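Local coordinates for minor capsid protein VP1 (Human bocavirus 3, PDB 5US7) that probably self-assembles, as 60 copies in several size variants, into a T=1 icosahedral capsid whose longest variant carries a phospholipase A2-like region, at residues A[266-271]-A[283-288]; A[344-349]-A[378-383]; A[370-375]-A[523-528]; A[403-408]-A[426-431]. All coordinates share one frame; numbering follows the deposited sequence.

Interaction 1 (A[266-271]-A[283-288]); sequences TRRAQY and SRVQPY
Q270 and S283 form an antiparallel hydrogen-bonded pair in a small beta hairpin built from strands 269-272 and 281-284, within what corresponds to the long GH loop of the parvovirus capsid protein. Q270 N donates to S283 O at 2.9 Å in a nearly straight bond (173°), and S283 N answers to Q270 O at 3.2 Å. Both side chains stand on the same face of the hairpin. With CG lodged between its own backbone N and carbonyl carbon (chi1 57°) and the chain extended beyond it, Q270 runs obliquely across V285, so that the aliphatic part of the glutamine and its OE1 lie along V285 CG1. The valine serves both ends of the contact: its other methyl, CG2, meets T266 CG2 at 3.4 Å and R268 CB at 3.7 Å, alongside the stem of the arginine. R268 then leads away to a cation-pi contact with W173 of a second subunit, while R267 forms a salt bridge to E413 of that subunit. R284 likewise spends most of its polar groups there, on E175, T359 and G362 of the second subunit. Beside the loop that leads into the hairpin, the bend of its chain at chi3 (65°) brings NH1 up to the backbone of 266-267, where it makes a weak bond to T266 O at 3.3 Å.

Interaction 2 (A[344-349]-A[378-383]); sequences SLRPTD and LRDQTL
S344 leans on Q381 and R379 at the start of the contact. Its CB lies 3.5 Å from Q381 OE1, an oxygen already engaged by the backbone N of G297, while Q381 NE2 donates to I404 O, which fixes both ends of the amide. The serine CA sits over one face of the R379 guanidinium, toward its rim. L345 follows with a positive phi; its backbone presses on Q381 O, CA making a CA-H...O contact at 3.1 Å, and its side chain leaves for V397. R346 comes next; no hydrogen bond crosses between the segments, and it is the arginine's aliphatic part that meets oxygens of D380 and Q381. Its CB rests 3.3 Å from Q381 O. Beyond that the arginine, with CG anti to the backbone N (chi1 170°), runs beside D380 in the same direction; CD meets D380 OD1 at 3.3 Å and the two flat groups are 22° from parallel. R346 NE stays 4.3 Å from D380 OD1, beyond a salt bridge, and is hydrogen-bonded to D321 O of a second subunit. The loop 344-349 follows helix 331-334 and lies against the short, weakly bonded strand 381-382, which pairs antiparallel with a strand of the second subunit; strand 396-397 meets L345, and strand 404-405 brings W405 against S344 and Q381.

Interaction 3 (A[370-375]-A[523-528]); sequences ISNPPL and TTWDMC
W525 lays its indole against the backbone of I370, S371 and N372, and nearly the whole contact rests on this one side chain. Just ahead of it, T524 folds its hydroxyl back on the same segment, OG1 bonding to W525 O at 2.7 Å from above the carbonyl plane. The tryptophan CG is anti to its own carbonyl carbon (chi1 -71°), which carries the ring across to 370-372. There S371 CA points a CH-pi contact at one face, 3.5 Å from the centroid of the five-membered ring, and N372 N stands above the middle of the indole on that face. The NE1 group reaches I370 O at 3.0 Å, a weak bond bent to 133°. Toward the six-membered ring, S371 OG, hydrogen-bonded to Y408 OH, comes 3.3 Å from W525 CZ2. D526 follows a cis peptide bond; its OD1 lies in the indole plane at the edge, while OD2 forms a salt bridge with R492, part of the probable nuclear localization signal. I369 and P530 also pack on the indole. Here the carboxy-terminal arm, beyond strand 466-482 of the jelly-roll, folds back over the long loop that corresponds to the parvovirus GH loop.

Interaction 4 (A[403-408]-A[426-431]); sequences QIWDRY and HTTIDP
D430 OD2 accepts the indole N-H of W405, NE1 to OD2 being 3.1 Å with a fairly straight angle of 163°. The donor approaches the syn side of the carboxylate, tilted somewhat out of its plane, whereas the oxygen lies in the plane of the indole ring, at its edge. Ring and carboxylate are turned 49° against each other. D430 CG lies between its backbone N and carbonyl carbon (chi1 58°), which turns the carboxylate toward the indole N-H. R407 slides past the aspartate without a salt bridge: its NE lies 3.2 Å from D430 CB but 4.3 Å from D430 OD2, still close enough for the charges probably to favour each other. Bent at chi3, the arginine presents the edge of its guanidinium to D430 CB and to P431, where NH2 is 3.3 Å from CD, while NH1 bonds to G434 O. T428 CG2 adds a looser contact at 4.4 Å from W405 CZ2. Strand 404-405 pairs with a strand of a second subunit, whose T427 OG1 bonds to Q403 N; T427 OG1 in turn bonds to Q403 N of a third. Such cyclic contacts are consistent with the interdigitated GH loops round the threefold axes of parvovirus capsids.

Interaction 1 comes first along the chain and stands apart, its centre 28 Å from that of interaction 2, 33 Å from interaction 4 and 40 Å from interaction 3. The other three are neighbours with centres 14 to 21 Å apart. Interactions 2 and 3 alternate their segments, and interaction 4 is nested inside the loop that interaction 3 closes. The short connection between 370-375 and 378-383 folds so that R379 packs on both P374 and D406, bringing all three contacts together. Strands here are short, and each contact also touches a second subunit; loop packing within the chain is therefore continuous with the intersubunit contacts of the capsid.

Interaction 1 (A[266-271]-A[283-288])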
loop_
_atom_site.group_PDB
_atom_site.type_symbol
_atom_site.label_atom_id
_atom_site.label_comp_id
_atom_site.label_asym_id
_atom_site.label_seq_id
_atom_site.Cartn_x
_atom_site.Cartn_y
_atom_site.Cartn_z
ATOM N N THR A 266 61.828 62.471 -73.212
ATOM C CA THR A 266 62.305 62.409 -71.845
ATOM C C THR A 266 62.759 63.789 -71.409
ATOM O O THR A 266 63.218 64.594 -72.221
ATOM C CB THR A 266 63.452 61.411 -71.711
ATOM O OG1 THR A 266 63.852 61.307 -70.341
ATOM C CG2 THR A 266 64.614 61.849 -72.549
ATOM N N ARG A 267 62.614 64.073 -70.128
ATOM C CA ARG A 267 63.159 65.301 -69.579
ATOM C C ARG A 267 64.460 64.915 -68.897
ATOM O O ARG A 267 64.476 64.307 -67.827
ATOM C CB ARG A 267 62.180 65.974 -68.631
ATOM C CG ARG A 267 61.707 65.078 -67.546
ATOM C CD ARG A 267 61.105 65.858 -66.444
ATOM N NE ARG A 267 60.928 64.995 -65.295
ATOM C CZ ARG A 267 60.552 65.427 -64.105
ATOM N NH1 ARG A 267 60.331 66.718 -63.912
ATOM N NH2 ARG A 267 60.423 64.570 -63.109
ATOM N N ARG A 268 65.553 65.243 -69.558
ATOM C CA ARG A 268 66.892 64.938 -69.105
ATOM C C ARG A 268 67.793 65.850 -69.908
ATOM O O ARG A 268 67.403 66.317 -70.975
ATOM C CB ARG A 268 67.222 63.459 -69.318
ATOM C CG ARG A 268 68.624 63.088 -68.947
ATOM C CD ARG A 268 68.908 63.361 -67.488
ATOM N NE ARG A 268 68.235 62.430 -66.594
ATOM C CZ ARG A 268 68.791 61.291 -66.213
ATOM N NH1 ARG A 268 70.002 60.976 -66.644
ATOM N NH2 ARG A 268 68.156 60.472 -65.400
ATOM N N ALA A 269 68.986 66.109 -69.409
ATOM C CA ALA A 269 69.898 66.986 -70.115
ATOM C C ALA A 269 71.278 66.361 -70.156
ATOM O O ALA A 269 71.694 65.684 -69.214
ATOM C CB ALA A 269 69.951 68.362 -69.466
ATOM N N GLN A 270 71.970 66.580 -71.262
ATOM C CA GLN A 270 73.334 66.113 -71.454
ATOM C C GLN A 270 74.213 67.333 -71.675
ATOM O O GLN A 270 73.908 68.183 -72.515
ATOM C CB GLN A 270 73.410 65.132 -72.621
ATOM C CG GLN A 270 72.902 65.694 -73.930
ATOM C CD GLN A 270 72.949 64.691 -75.051
ATOM O OE1 GLN A 270 73.056 63.491 -74.817
ATOM N NE2 GLN A 270 72.858 65.175 -76.282
ATOM N N TYR A 271 75.282 67.436 -70.901
ATOM C CA TYR A 271 76.252 68.501 -71.066
ATOM C C TYR A 271 77.520 67.943 -71.694
ATOM O O TYR A 271 77.941 66.828 -71.390
ATOM C CB TYR A 271 76.565 69.152 -69.723
ATOM C CG TYR A 271 77.633 70.202 -69.799
ATOM C CD1 TYR A 271 77.354 71.460 -70.296
ATOM C CD2 TYR A 271 78.925 69.934 -69.381
ATOM C CE1 TYR A 271 78.327 72.423 -70.373
ATOM C CE2 TYR A 271 79.906 70.892 -69.455
ATOM C CZ TYR A 271 79.601 72.134 -69.949
ATOM O OH TYR A 271 80.576 73.096 -70.024
ATOM N N SER A 283 71.837 70.086 -73.997
ATOM C CA SER A 283 70.614 69.842 -74.741
ATOM C C SER A 283 69.950 68.625 -74.129
ATOM O O SER A 283 70.583 67.864 -73.399
ATOM C CB SER A 283 70.894 69.623 -76.229
ATOM O OG SER A 283 71.689 68.471 -76.428
ATOM N N ARG A 284 68.668 68.440 -74.414
ATOM C CA ARG A 284 67.985 67.293 -73.843
ATOM C C ARG A 284 68.216 66.062 -74.700
ATOM O O ARG A 284 68.272 66.141 -75.929
ATOM C CB ARG A 284 66.490 67.546 -73.664
ATOM C CG ARG A 284 65.629 67.534 -74.884
ATOM C CD ARG A 284 64.194 67.476 -74.412
ATOM N NE ARG A 284 63.823 68.677 -73.675
ATOM C CZ ARG A 284 62.836 68.736 -72.793
ATOM N NH1 ARG A 284 62.132 67.654 -72.510
ATOM N NH2 ARG A 284 62.563 69.874 -72.178
ATOM N N VAL A 285 68.378 64.920 -74.035
ATOM C CA VAL A 285 68.664 63.685 -74.743
ATOM C C VAL A 285 67.443 63.283 -75.553
ATOM O O VAL A 285 66.299 63.491 -75.135
ATOM C CB VAL A 285 69.091 62.583 -73.758
ATOM C CG1 VAL A 285 70.363 62.988 -73.041
ATOM C CG2 VAL A 285 68.014 62.321 -72.760
ATOM N N GLN A 286 67.685 62.722 -76.731
ATOM C CA GLN A 286 66.628 62.461 -77.686
ATOM C C GLN A 286 65.703 61.371 -77.164
ATOM O O GLN A 286 66.008 60.707 -76.181
ATOM C CB GLN A 286 67.238 62.072 -79.024
ATOM C CG GLN A 286 68.040 63.177 -79.658
ATOM C CD GLN A 286 67.216 64.413 -79.905
ATOM O OE1 GLN A 286 66.043 64.330 -80.261
ATOM N NE2 GLN A 286 67.829 65.574 -79.730
ATOM N N PRO A 287 64.527 61.196 -77.771
ATOM C CA PRO A 287 63.672 60.084 -77.336
ATOM C C PRO A 287 64.262 58.725 -77.653
ATOM O O PRO A 287 64.135 57.799 -76.844
ATOM C CB PRO A 287 62.368 60.332 -78.100
ATOM C CG PRO A 287 62.372 61.777 -78.379
ATOM C CD PRO A 287 63.801 62.120 -78.653
ATOM N N TYR A 288 64.913 58.578 -78.807
ATOM C CA TYR A 288 65.439 57.278 -79.201
ATOM C C TYR A 288 66.617 56.836 -78.349
ATOM O O TYR A 288 66.857 55.633 -78.224
ATOM C CB TYR A 288 65.831 57.298 -80.677
ATOM C CG TYR A 288 66.783 58.400 -81.050
ATOM C CD1 TYR A 288 68.145 58.260 -80.864
ATOM C CD2 TYR A 288 66.319 59.568 -81.627
ATOM C CE1 TYR A 288 69.012 59.266 -81.212
ATOM C CE2 TYR A 288 67.177 60.570 -81.989
ATOM C CZ TYR A 288 68.522 60.419 -81.773
ATOM O OH TYR A 288 69.388 61.424 -82.128
#

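Interaction 2 (A[344-349]-A[378-383])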
loop_
_atom_site.group_PDB
_atom_site.type_symbol
_atom_site.label_atom_id
_atom_site.label_comp_id
_atom_site.label_asym_id
_atom_site.label_seq_id
_atom_site.Cartn_x
_atom_site.Cartn_y
_atom_site.Cartn_z
ATOM N N SER A 344 80.582 37.115 -68.783
ATOM C CA SER A 344 79.961 37.892 -69.847
ATOM C C SER A 344 81.070 38.593 -70.621
ATOM O O SER A 344 82.218 38.145 -70.580
ATOM C CB SER A 344 78.963 38.895 -69.279
ATOM O OG SER A 344 77.892 38.227 -68.643
ATOM N N LEU A 345 80.734 39.620 -71.394
ATOM C CA LEU A 345 81.688 40.547 -72.004
ATOM C C LEU A 345 82.202 40.210 -73.395
ATOM O O LEU A 345 83.085 40.936 -73.861
ATOM C CB LEU A 345 82.922 40.801 -71.129
ATOM C CG LEU A 345 82.830 41.949 -70.145
ATOM C CD1 LEU A 345 81.810 41.614 -69.111
ATOM C CD2 LEU A 345 84.185 42.185 -69.527
ATOM N N ARG A 346 81.723 39.153 -74.062
ATOM C CA ARG A 346 82.101 39.027 -75.469
ATOM C C ARG A 346 83.608 38.832 -75.606
ATOM O O ARG A 346 84.353 39.785 -75.858
ATOM C CB ARG A 346 81.603 40.249 -76.249
ATOM C CG ARG A 346 82.097 40.410 -77.671
ATOM C CD ARG A 346 81.673 39.300 -78.590
ATOM N NE ARG A 346 82.121 39.598 -79.945
ATOM C CZ ARG A 346 83.309 39.261 -80.430
ATOM N NH1 ARG A 346 84.160 38.590 -79.673
ATOM N NH2 ARG A 346 83.640 39.583 -81.671
ATOM N N PRO A 347 84.080 37.613 -75.398
ATOM C CA PRO A 347 85.503 37.361 -75.133
ATOM C C PRO A 347 86.516 37.986 -76.083
ATOM O O PRO A 347 87.688 38.107 -75.715
ATOM C CB PRO A 347 85.577 35.831 -75.205
ATOM C CG PRO A 347 84.436 35.439 -76.056
ATOM C CD PRO A 347 83.348 36.367 -75.662
ATOM N N THR A 348 86.112 38.349 -77.299
ATOM C CA THR A 348 86.973 39.005 -78.284
ATOM C C THR A 348 88.096 38.109 -78.793
ATOM O O THR A 348 88.821 38.492 -79.716
ATOM C CB THR A 348 87.590 40.306 -77.743
ATOM O OG1 THR A 348 88.378 40.040 -76.576
ATOM C CG2 THR A 348 86.519 41.330 -77.420
ATOM N N ASP A 349 88.259 36.922 -78.214
ATOM C CA ASP A 349 89.315 36.026 -78.655
ATOM C C ASP A 349 88.899 34.589 -78.397
ATOM O O ASP A 349 88.048 34.306 -77.553
ATOM C CB ASP A 349 90.643 36.324 -77.954
ATOM C CG ASP A 349 91.787 35.481 -78.490
ATOM O OD1 ASP A 349 91.592 34.755 -79.486
ATOM O OD2 ASP A 349 92.880 35.528 -77.903
ATOM N N LEU A 378 71.274 39.345 -72.850
ATOM C CA LEU A 378 72.178 39.072 -71.754
ATOM C C LEU A 378 73.300 38.172 -72.264
ATOM O O LEU A 378 73.211 37.573 -73.337
ATOM C CB LEU A 378 71.451 38.435 -70.575
ATOM C CG LEU A 378 70.741 39.360 -69.586
ATOM C CD1 LEU A 378 71.673 40.475 -69.202
ATOM C CD2 LEU A 378 69.495 39.951 -70.165
ATOM N N ARG A 379 74.365 38.090 -71.480
ATOM C CA ARG A 379 75.702 37.705 -71.917
ATOM C C ARG A 379 76.203 38.644 -73.004
ATOM O O ARG A 379 75.626 39.710 -73.220
ATOM C CB ARG A 379 75.712 36.287 -72.507
ATOM C CG ARG A 379 75.176 35.180 -71.638
ATOM C CD ARG A 379 76.146 34.784 -70.569
ATOM N NE ARG A 379 77.326 34.163 -71.140
ATOM C CZ ARG A 379 78.391 33.823 -70.433
ATOM N NH1 ARG A 379 78.410 34.049 -69.130
ATOM N NH2 ARG A 379 79.431 33.259 -71.024
ATOM N N ASP A 380 77.189 38.185 -73.770
ATOM C CA ASP A 380 77.739 38.875 -74.931
ATOM C C ASP A 380 77.855 40.390 -74.737
ATOM O O ASP A 380 77.608 41.156 -75.670
ATOM C CB ASP A 380 76.898 38.556 -76.162
ATOM C CG ASP A 380 77.574 38.975 -77.445
ATOM O OD1 ASP A 380 78.582 38.341 -77.818
ATOM O OD2 ASP A 380 77.117 39.955 -78.062
ATOM N N GLN A 381 78.234 40.844 -73.547
ATOM C CA GLN A 381 78.123 42.256 -73.215
ATOM C C GLN A 381 79.409 43.008 -73.549
ATOM O O GLN A 381 80.382 42.436 -74.035
ATOM C CB GLN A 381 77.753 42.407 -71.745
ATOM C CG GLN A 381 76.354 41.956 -71.429
ATOM C CD GLN A 381 76.073 41.915 -69.954
ATOM O OE1 GLN A 381 76.981 41.766 -69.146
ATOM N NE2 GLN A 381 74.809 42.042 -69.589
ATOM N N THR A 382 79.404 44.320 -73.327
ATOM C CA THR A 382 80.586 45.139 -73.570
ATOM C C THR A 382 80.440 46.451 -72.808
ATOM O O THR A 382 79.352 46.800 -72.352
ATOM C CB THR A 382 80.797 45.374 -75.063
ATOM O OG1 THR A 382 82.110 45.897 -75.268
ATOM C CG2 THR A 382 79.789 46.364 -75.589
ATOM N N LEU A 383 81.552 47.180 -72.662
ATOM C CA LEU A 383 81.544 48.394 -71.847
ATOM C C LEU A 383 81.942 49.648 -72.618
ATOM O O LEU A 383 81.166 50.603 -72.632
ATOM C CB LEU A 383 82.426 48.228 -70.610
ATOM C CG LEU A 383 82.160 49.309 -69.554
ATOM C CD1 LEU A 383 80.700 49.727 -69.548
ATOM C CD2 LEU A 383 82.525 48.830 -68.179
#

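Interaction 3 (A[370-375]-A[523-528])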
loop_
_atom_site.group_PDB
_atom_site.type_symbol
_atom_site.label_atom_id
_atom_site.label_comp_id
_atom_site.label_asym_id
_atom_site.label_seq_id
_atom_site.Cartn_x
_atom_site.Cartn_y
_atom_site.Cartn_z
ATOM N N ILE A 370 84.368 24.132 -78.656
ATOM C CA ILE A 370 84.496 25.580 -78.497
ATOM C C ILE A 370 83.204 26.081 -77.859
ATOM O O ILE A 370 82.689 25.451 -76.932
ATOM C CB ILE A 370 84.807 26.278 -79.834
ATOM C CG1 ILE A 370 86.013 25.623 -80.487
ATOM C CG2 ILE A 370 85.247 27.709 -79.617
ATOM C CD1 ILE A 370 86.294 26.126 -81.875
ATOM N N SER A 371 82.653 27.183 -78.358
ATOM C CA SER A 371 81.463 27.793 -77.783
ATOM C C SER A 371 81.086 28.991 -78.638
ATOM O O SER A 371 81.910 29.530 -79.381
ATOM C CB SER A 371 81.675 28.232 -76.337
ATOM O OG SER A 371 80.508 28.840 -75.824
ATOM N N ASN A 372 79.839 29.412 -78.504
ATOM C CA ASN A 372 79.268 30.462 -79.328
ATOM C C ASN A 372 78.411 31.355 -78.454
ATOM O O ASN A 372 78.015 30.959 -77.351
ATOM C CB ASN A 372 78.421 29.882 -80.469
ATOM C CG ASN A 372 79.260 29.239 -81.543
ATOM O OD1 ASN A 372 80.439 29.546 -81.691
ATOM N ND2 ASN A 372 78.648 28.354 -82.315
ATOM N N PRO A 373 78.122 32.571 -78.901
ATOM C CA PRO A 373 77.138 33.387 -78.214
ATOM C C PRO A 373 75.760 32.773 -78.349
ATOM O O PRO A 373 75.368 32.336 -79.440
ATOM C CB PRO A 373 77.229 34.735 -78.938
ATOM C CG PRO A 373 77.745 34.396 -80.278
ATOM C CD PRO A 373 78.712 33.282 -80.048
ATOM N N PRO A 374 74.997 32.708 -77.259
ATOM C CA PRO A 374 73.647 32.142 -77.335
ATOM C C PRO A 374 72.682 32.971 -78.157
ATOM O O PRO A 374 71.591 32.477 -78.464
ATOM C CB PRO A 374 73.213 32.083 -75.870
ATOM C CG PRO A 374 73.984 33.161 -75.221
ATOM C CD PRO A 374 75.314 33.197 -75.909
ATOM N N LEU A 375 73.038 34.209 -78.496
ATOM C CA LEU A 375 72.215 35.234 -79.133
ATOM C C LEU A 375 71.278 35.879 -78.125
ATOM O O LEU A 375 70.529 36.777 -78.500
ATOM C CB LEU A 375 71.394 34.738 -80.333
ATOM C CG LEU A 375 72.068 34.433 -81.674
ATOM C CD1 LEU A 375 73.283 33.540 -81.549
ATOM C CD2 LEU A 375 71.055 33.815 -82.616
ATOM N N THR A 523 79.484 17.658 -83.532
ATOM C CA THR A 523 80.743 18.269 -83.940
ATOM C C THR A 523 80.913 19.667 -83.371
ATOM O O THR A 523 82.010 20.032 -82.940
ATOM C CB THR A 523 80.844 18.311 -85.460
ATOM O OG1 THR A 523 79.748 19.064 -85.990
ATOM C CG2 THR A 523 80.810 16.911 -86.025
ATOM N N THR A 524 79.856 20.471 -83.368
ATOM C CA THR A 524 79.980 21.869 -82.999
ATOM C C THR A 524 78.777 22.271 -82.160
ATOM O O THR A 524 77.993 21.437 -81.714
ATOM C CB THR A 524 80.083 22.766 -84.239
ATOM O OG1 THR A 524 78.916 22.585 -85.051
ATOM C CG2 THR A 524 81.331 22.451 -85.060
ATOM N N TRP A 525 78.689 23.566 -81.904
ATOM C CA TRP A 525 77.464 24.258 -81.542
ATOM C C TRP A 525 76.663 24.435 -82.835
ATOM O O TRP A 525 77.252 24.428 -83.914
ATOM C CB TRP A 525 77.827 25.597 -80.916
ATOM C CG TRP A 525 78.432 25.454 -79.585
ATOM C CD1 TRP A 525 79.637 24.912 -79.311
ATOM C CD2 TRP A 525 77.952 26.009 -78.361
ATOM N NE1 TRP A 525 79.899 24.991 -77.972
ATOM C CE2 TRP A 525 78.880 25.676 -77.368
ATOM C CE3 TRP A 525 76.814 26.727 -78.001
ATOM C CZ2 TRP A 525 78.710 26.031 -76.043
ATOM C CZ3 TRP A 525 76.650 27.075 -76.686
ATOM C CH2 TRP A 525 77.585 26.725 -75.721
ATOM N N ASP A 526 75.344 24.596 -82.762
ATOM C CA ASP A 526 74.593 24.618 -81.524
ATOM C C ASP A 526 74.014 23.259 -81.200
ATOM O O ASP A 526 73.247 23.131 -80.259
ATOM C CB ASP A 526 73.474 25.653 -81.598
ATOM C CG ASP A 526 73.992 27.075 -81.596
ATOM O OD1 ASP A 526 75.174 27.281 -81.251
ATOM O OD2 ASP A 526 73.215 27.991 -81.931
ATOM N N MET A 527 74.330 22.244 -81.997
ATOM C CA MET A 527 74.044 20.897 -81.538
ATOM C C MET A 527 74.814 20.669 -80.245
ATOM O O MET A 527 75.906 21.204 -80.058
ATOM C CB MET A 527 74.394 19.864 -82.612
ATOM C CG MET A 527 75.853 19.716 -82.934
ATOM S SD MET A 527 76.168 18.743 -84.418
ATOM C CE MET A 527 76.165 20.011 -85.673
ATOM N N CYS A 528 74.239 19.861 -79.357
ATOM C CA CYS A 528 74.371 19.858 -77.897
ATOM C C CYS A 528 73.322 20.762 -77.262
ATOM O O CYS A 528 73.136 20.706 -76.050
ATOM C CB CYS A 528 75.763 20.279 -77.392
ATOM S SG CYS A 528 77.146 19.229 -77.872
#

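Interaction 4 (A[403-408]-A[426-431])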
loop_
_atom_site.group_PDB
_atom_site.type_symbol
_atom_site.label_atom_id
_atom_site.label_comp_id
_atom_site.label_asym_id
_atom_site.label_seq_id
_atom_site.Cartn_x
_atom_site.Cartn_y
_atom_site.Cartn_z
ATOM N N GLN A 403 74.811 45.912 -61.881
ATOM C CA GLN A 403 75.206 45.019 -62.949
ATOM C C GLN A 403 74.208 43.886 -63.054
ATOM O O GLN A 403 73.744 43.350 -62.046
ATOM C CB GLN A 403 76.609 44.476 -62.733
ATOM C CG GLN A 403 77.678 45.474 -63.023
ATOM C CD GLN A 403 79.036 44.883 -62.851
ATOM O OE1 GLN A 403 79.205 43.931 -62.105
ATOM N NE2 GLN A 403 80.016 45.424 -63.555
ATOM N N ILE A 404 73.846 43.553 -64.285
ATOM C CA ILE A 404 72.838 42.541 -64.551
ATOM C C ILE A 404 73.313 41.694 -65.717
ATOM O O ILE A 404 73.580 42.218 -66.801
ATOM C CB ILE A 404 71.470 43.176 -64.843
ATOM C CG1 ILE A 404 70.886 43.718 -63.535
ATOM C CG2 ILE A 404 70.565 42.211 -65.563
ATOM C CD1 ILE A 404 69.670 44.519 -63.675
ATOM N N TRP A 405 73.429 40.392 -65.489
ATOM C CA TRP A 405 73.857 39.451 -66.506
ATOM C C TRP A 405 73.130 38.149 -66.237
ATOM O O TRP A 405 72.370 38.031 -65.276
ATOM C CB TRP A 405 75.378 39.273 -66.487
ATOM C CG TRP A 405 75.930 38.602 -65.254
ATOM C CD1 TRP A 405 76.296 37.300 -65.130
ATOM C CD2 TRP A 405 76.154 39.201 -63.975
ATOM N NE1 TRP A 405 76.748 37.053 -63.863
ATOM C CE2 TRP A 405 76.668 38.206 -63.133
ATOM C CE3 TRP A 405 75.974 40.483 -63.465
ATOM C CZ2 TRP A 405 77.002 38.453 -61.811
ATOM C CZ3 TRP A 405 76.304 40.724 -62.157
ATOM C CH2 TRP A 405 76.812 39.718 -61.343
ATOM N N ASP A 406 73.363 37.161 -67.085
ATOM C CA ASP A 406 72.846 35.832 -66.826
ATOM C C ASP A 406 73.980 34.832 -66.943
ATOM O O ASP A 406 74.996 35.084 -67.592
ATOM C CB ASP A 406 71.706 35.470 -67.769
ATOM C CG ASP A 406 72.118 35.521 -69.202
ATOM O OD1 ASP A 406 73.242 35.986 -69.464
ATOM O OD2 ASP A 406 71.322 35.108 -70.071
ATOM N N ARG A 407 73.792 33.690 -66.297
ATOM C CA ARG A 407 74.860 32.721 -66.180
ATOM C C ARG A 407 75.170 32.109 -67.537
ATOM O O ARG A 407 74.383 32.195 -68.479
ATOM C CB ARG A 407 74.481 31.645 -65.176
ATOM C CG ARG A 407 74.077 32.218 -63.846
ATOM C CD ARG A 407 73.816 31.134 -62.844
ATOM N NE ARG A 407 75.062 30.483 -62.471
ATOM C CZ ARG A 407 75.384 29.240 -62.791
ATOM N NH1 ARG A 407 74.546 28.491 -63.488
ATOM N NH2 ARG A 407 76.544 28.746 -62.404
ATOM N N TYR A 408 76.350 31.514 -67.633
ATOM C CA TYR A 408 76.797 30.906 -68.874
ATOM C C TYR A 408 75.735 29.949 -69.406
ATOM O O TYR A 408 75.224 29.120 -68.642
ATOM C CB TYR A 408 78.103 30.155 -68.640
ATOM C CG TYR A 408 78.610 29.435 -69.853
ATOM C CD1 TYR A 408 79.278 30.116 -70.847
ATOM C CD2 TYR A 408 78.419 28.077 -70.005
ATOM C CE1 TYR A 408 79.744 29.469 -71.953
ATOM C CE2 TYR A 408 78.880 27.420 -71.110
ATOM C CZ TYR A 408 79.542 28.122 -72.085
ATOM O OH TYR A 408 80.011 27.471 -73.199
ATOM N N HIS A 426 82.499 35.604 -49.145
ATOM C CA HIS A 426 82.488 35.385 -50.580
ATOM C C HIS A 426 81.615 36.445 -51.224
ATOM O O HIS A 426 80.744 37.032 -50.580
ATOM C CB HIS A 426 81.984 33.987 -50.928
ATOM C CG HIS A 426 80.592 33.722 -50.458
ATOM N ND1 HIS A 426 79.481 34.212 -51.106
ATOM C CD2 HIS A 426 80.130 33.025 -49.396
ATOM C CE1 HIS A 426 78.395 33.826 -50.466
ATOM N NE2 HIS A 426 78.760 33.103 -49.424
ATOM N N THR A 427 81.859 36.680 -52.501
ATOM C CA THR A 427 81.022 37.562 -53.292
ATOM C C THR A 427 79.862 36.749 -53.854
ATOM O O THR A 427 79.623 35.614 -53.437
ATOM C CB THR A 427 81.843 38.229 -54.382
ATOM O OG1 THR A 427 82.412 37.225 -55.222
ATOM C CG2 THR A 427 82.951 39.043 -53.772
ATOM N N THR A 428 79.108 37.324 -54.785
ATOM C CA THR A 428 78.026 36.571 -55.402
ATOM C C THR A 428 78.604 35.365 -56.125
ATOM O O THR A 428 79.714 35.414 -56.660
ATOM C CB THR A 428 77.232 37.448 -56.370
ATOM O OG1 THR A 428 76.015 36.783 -56.723
ATOM C CG2 THR A 428 78.008 37.698 -57.634
ATOM N N ILE A 429 77.871 34.264 -56.111
ATOM C CA ILE A 429 78.397 32.997 -56.591
ATOM C C ILE A 429 77.652 32.600 -57.851
ATOM O O ILE A 429 76.489 32.188 -57.797
ATOM C CB ILE A 429 78.286 31.896 -55.533
ATOM C CG1 ILE A 429 79.061 32.282 -54.279
ATOM C CG2 ILE A 429 78.814 30.602 -56.087
ATOM C CD1 ILE A 429 80.528 32.500 -54.520
ATOM N N ASP A 430 78.324 32.721 -58.991
ATOM C CA ASP A 430 78.058 31.852 -60.092
ATOM C C ASP A 430 79.419 31.529 -60.695
ATOM O O ASP A 430 80.220 32.444 -60.931
ATOM C CB ASP A 430 77.133 32.469 -61.141
ATOM C CG ASP A 430 77.663 33.769 -61.712
ATOM O OD1 ASP A 430 78.583 34.367 -61.122
ATOM O OD2 ASP A 430 77.173 34.183 -62.779
ATOM N N PRO A 431 79.698 30.275 -61.001
ATOM C CA PRO A 431 80.909 29.973 -61.755
ATOM C C PRO A 431 80.696 30.254 -63.227
ATOM O O PRO A 431 79.580 30.194 -63.742
ATOM C CB PRO A 431 81.133 28.485 -61.480
ATOM C CG PRO A 431 79.807 27.976 -61.143
ATOM C CD PRO A 431 79.104 29.069 -60.417
#